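Local coordinates for protein citrinin polyketide synthase (Monascus purpureus, PDB 5MPT) that builds the keto-aldehyde precursor of the mycotoxin citrinin from malonyl-CoA units, this chain being its C-methylating methyltransferase domain, at residues 289-294 with 335-340. Sequence-based numbering, arbitrary orientation.
Sequences HATRNL and LFEDGR
Two loops meet with the CA atoms of Arg292 and Phe336 4.1 Å apart, and Glu337 N gives a nearly straight hydrogen bond (2.9 Å, 169°) to Arg292 O. Arg340 does most of the remaining work. Its chain bends at chi3 (-73°), which turns the guanidinium across Leu294. Arg340 NH1 bonds His289 O at 2.9 Å. Arg340 NH2 bonds Thr291 O at 2.7 Å and, weakly, Arg292 O. These carbonyls lie around the rim of the guanidinium, while Leu294 CG sits over the centre of one face and Phe336 CB meets the other off-centre. Asp338 joins this guanidinium to the backbone of 289-294 through its two oxygens. Asp338 OD1 takes Arg340 NE on the syn side in a salt bridge of 2.9 Å. Asp338 OD2 accepts Leu294 N, also at 2.9 Å, from the anti side and tilted out of the carboxylate plane. Leu294 begins helix 294-304, and Asn293 is its N-cap, with OD1 accepting Ile296 N. Arg292 and Glu337 run side by side, but the Arg292 guanidinium makes its salt bridge with Glu268. Held at NE and both terminal nitrogens, buried Arg340 probably keeps the backbone from catalytic His289, whose ND1 bonds Glu315, to Arg292 in place, including Thr291, which touches S-adenosyl-L-homocysteine.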
loop_
_atom_site.group_PDB
_atom_site.type_symbol
_atom_site.label_atom_id
_atom_site.label_comp_id
_atom_site.label_asym_id
_atom_site.label_seq_id
_atom_site.Cartn_x
_atom_site.Cartn_y
_atom_site.Cartn_z
ATOM N N HIS A 289 7.943 2.091 0.410
ATOM C CA HIS A 289 8.352 0.778 0.903
ATOM C C HIS A 289 8.865 -0.117 -0.203
ATOM O O HIS A 289 9.607 -1.064 0.090
ATOM C CB HIS A 289 7.212 0.083 1.649
ATOM C CG HIS A 289 6.033 -0.291 0.811
ATOM N ND1 HIS A 289 4.788 0.241 1.044
ATOM C CD2 HIS A 289 5.868 -1.206 -0.173
ATOM C CE1 HIS A 289 3.912 -0.296 0.214
ATOM N NE2 HIS A 289 4.537 -1.192 -0.527
ATOM N N ALA A 290 8.481 0.135 -1.464
ATOM C CA ALA A 290 8.844 -0.769 -2.557
ATOM C C ALA A 290 10.247 -0.530 -3.054
ATOM O O ALA A 290 10.705 -1.266 -3.944
ATOM C CB ALA A 290 7.867 -0.601 -3.728
ATOM N N THR A 291 10.947 0.425 -2.477
ATOM C CA THR A 291 12.290 0.728 -2.943
ATOM C C THR A 291 13.318 -0.114 -2.188
ATOM O O THR A 291 13.030 -0.753 -1.172
ATOM C CB THR A 291 12.597 2.223 -2.794
ATOM O OG1 THR A 291 12.638 2.609 -1.413
ATOM C CG2 THR A 291 11.567 3.071 -3.514
ATOM N N ARG A 292 14.563 -0.064 -2.681
ATOM C CA ARG A 292 15.612 -0.915 -2.149
ATOM C C ARG A 292 16.026 -0.515 -0.744
ATOM O O ARG A 292 16.338 -1.376 0.082
ATOM C CB ARG A 292 16.811 -0.858 -3.088
ATOM C CG ARG A 292 16.556 -1.507 -4.450
ATOM C CD ARG A 292 17.740 -1.359 -5.429
ATOM N NE ARG A 292 17.518 -2.204 -6.611
ATOM C CZ ARG A 292 16.649 -1.892 -7.572
ATOM N NH1 ARG A 292 15.955 -0.768 -7.505
ATOM N NH2 ARG A 292 16.444 -2.703 -8.596
ATOM N N ASN A 293 16.093 0.782 -0.471
ATOM C CA ASN A 293 16.784 1.275 0.716
ATOM C C ASN A 293 16.037 2.505 1.196
ATOM O O ASN A 293 15.951 3.501 0.477
ATOM C CB ASN A 293 18.261 1.589 0.408
ATOM C CG ASN A 293 19.018 2.142 1.623
ATOM O OD1 ASN A 293 18.612 3.139 2.239
ATOM N ND2 ASN A 293 20.138 1.502 1.960
ATOM N N LEU A 294 15.422 2.401 2.378
ATOM C CA LEU A 294 14.539 3.466 2.833
ATOM C C LEU A 294 15.310 4.732 3.163
ATOM O O LEU A 294 14.807 5.841 2.942
ATOM C CB LEU A 294 13.734 2.992 4.039
ATOM C CG LEU A 294 12.749 1.866 3.749
ATOM C CD1 LEU A 294 11.913 1.589 4.985
ATOM C CD2 LEU A 294 11.820 2.161 2.548
ATOM N N LEU A 335 12.216 -6.085 -3.223
ATOM C CA LEU A 335 13.410 -5.353 -3.627
ATOM C C LEU A 335 14.264 -4.885 -2.462
ATOM O O LEU A 335 15.438 -4.553 -2.677
ATOM C CB LEU A 335 13.046 -4.155 -4.485
ATOM C CG LEU A 335 12.473 -4.408 -5.875
ATOM C CD1 LEU A 335 12.233 -3.084 -6.594
ATOM C CD2 LEU A 335 13.420 -5.280 -6.678
ATOM N N PHE A 336 13.715 -4.831 -1.252
ATOM C CA PHE A 336 14.457 -4.318 -0.106
ATOM C C PHE A 336 15.811 -5.006 0.025
ATOM O O PHE A 336 15.931 -6.222 -0.135
ATOM C CB PHE A 336 13.636 -4.500 1.180
ATOM C CG PHE A 336 13.126 -5.915 1.414
ATOM C CD1 PHE A 336 13.884 -6.827 2.129
ATOM C CD2 PHE A 336 11.871 -6.284 0.962
ATOM C CE1 PHE A 336 13.426 -8.094 2.355
ATOM C CE2 PHE A 336 11.387 -7.533 1.198
ATOM C CZ PHE A 336 12.173 -8.453 1.894
ATOM N N GLU A 337 16.843 -4.206 0.292
ATOM C CA GLU A 337 18.184 -4.729 0.522
ATOM C C GLU A 337 18.899 -3.871 1.553
ATOM O O GLU A 337 20.113 -3.658 1.471
ATOM C CB GLU A 337 18.982 -4.797 -0.783
ATOM C CG GLU A 337 18.858 -3.556 -1.609
ATOM C CD GLU A 337 19.637 -3.603 -2.922
ATOM O OE1 GLU A 337 19.634 -4.657 -3.593
ATOM O OE2 GLU A 337 20.224 -2.559 -3.277
ATOM N N ASP A 338 18.149 -3.361 2.536
ATOM C CA ASP A 338 18.686 -2.450 3.536
ATOM C C ASP A 338 18.543 -2.992 4.946
ATOM O O ASP A 338 18.558 -2.215 5.906
ATOM C CB ASP A 338 18.001 -1.092 3.438
ATOM C CG ASP A 338 16.523 -1.165 3.667
ATOM O OD1 ASP A 338 16.009 -2.300 3.779
ATOM O OD2 ASP A 338 15.890 -0.085 3.717
ATOM N N GLY A 339 18.394 -4.294 5.093
ATOM C CA GLY A 339 18.242 -4.910 6.391
ATOM C C GLY A 339 16.821 -5.294 6.748
ATOM O O GLY A 339 16.627 -6.069 7.686
ATOM N N ARG A 340 15.829 -4.763 6.039
ATOM C CA ARG A 340 14.458 -5.209 6.238
ATOM C C ARG A 340 14.324 -6.680 5.878
ATOM O O ARG A 340 15.059 -7.216 5.039
ATOM C CB ARG A 340 13.489 -4.403 5.382
ATOM C CG ARG A 340 13.213 -2.975 5.876
ATOM C CD ARG A 340 12.360 -2.235 4.875
ATOM N NE ARG A 340 13.114 -1.875 3.687
ATOM C CZ ARG A 340 12.567 -1.474 2.545
ATOM N NH1 ARG A 340 11.241 -1.409 2.418
ATOM N NH2 ARG A 340 13.354 -1.142 1.528
HETATM O O HOH W 1 9.970 -4.256 -2.532
HETATM O O HOH W 2 21.469 -1.458 1.345
#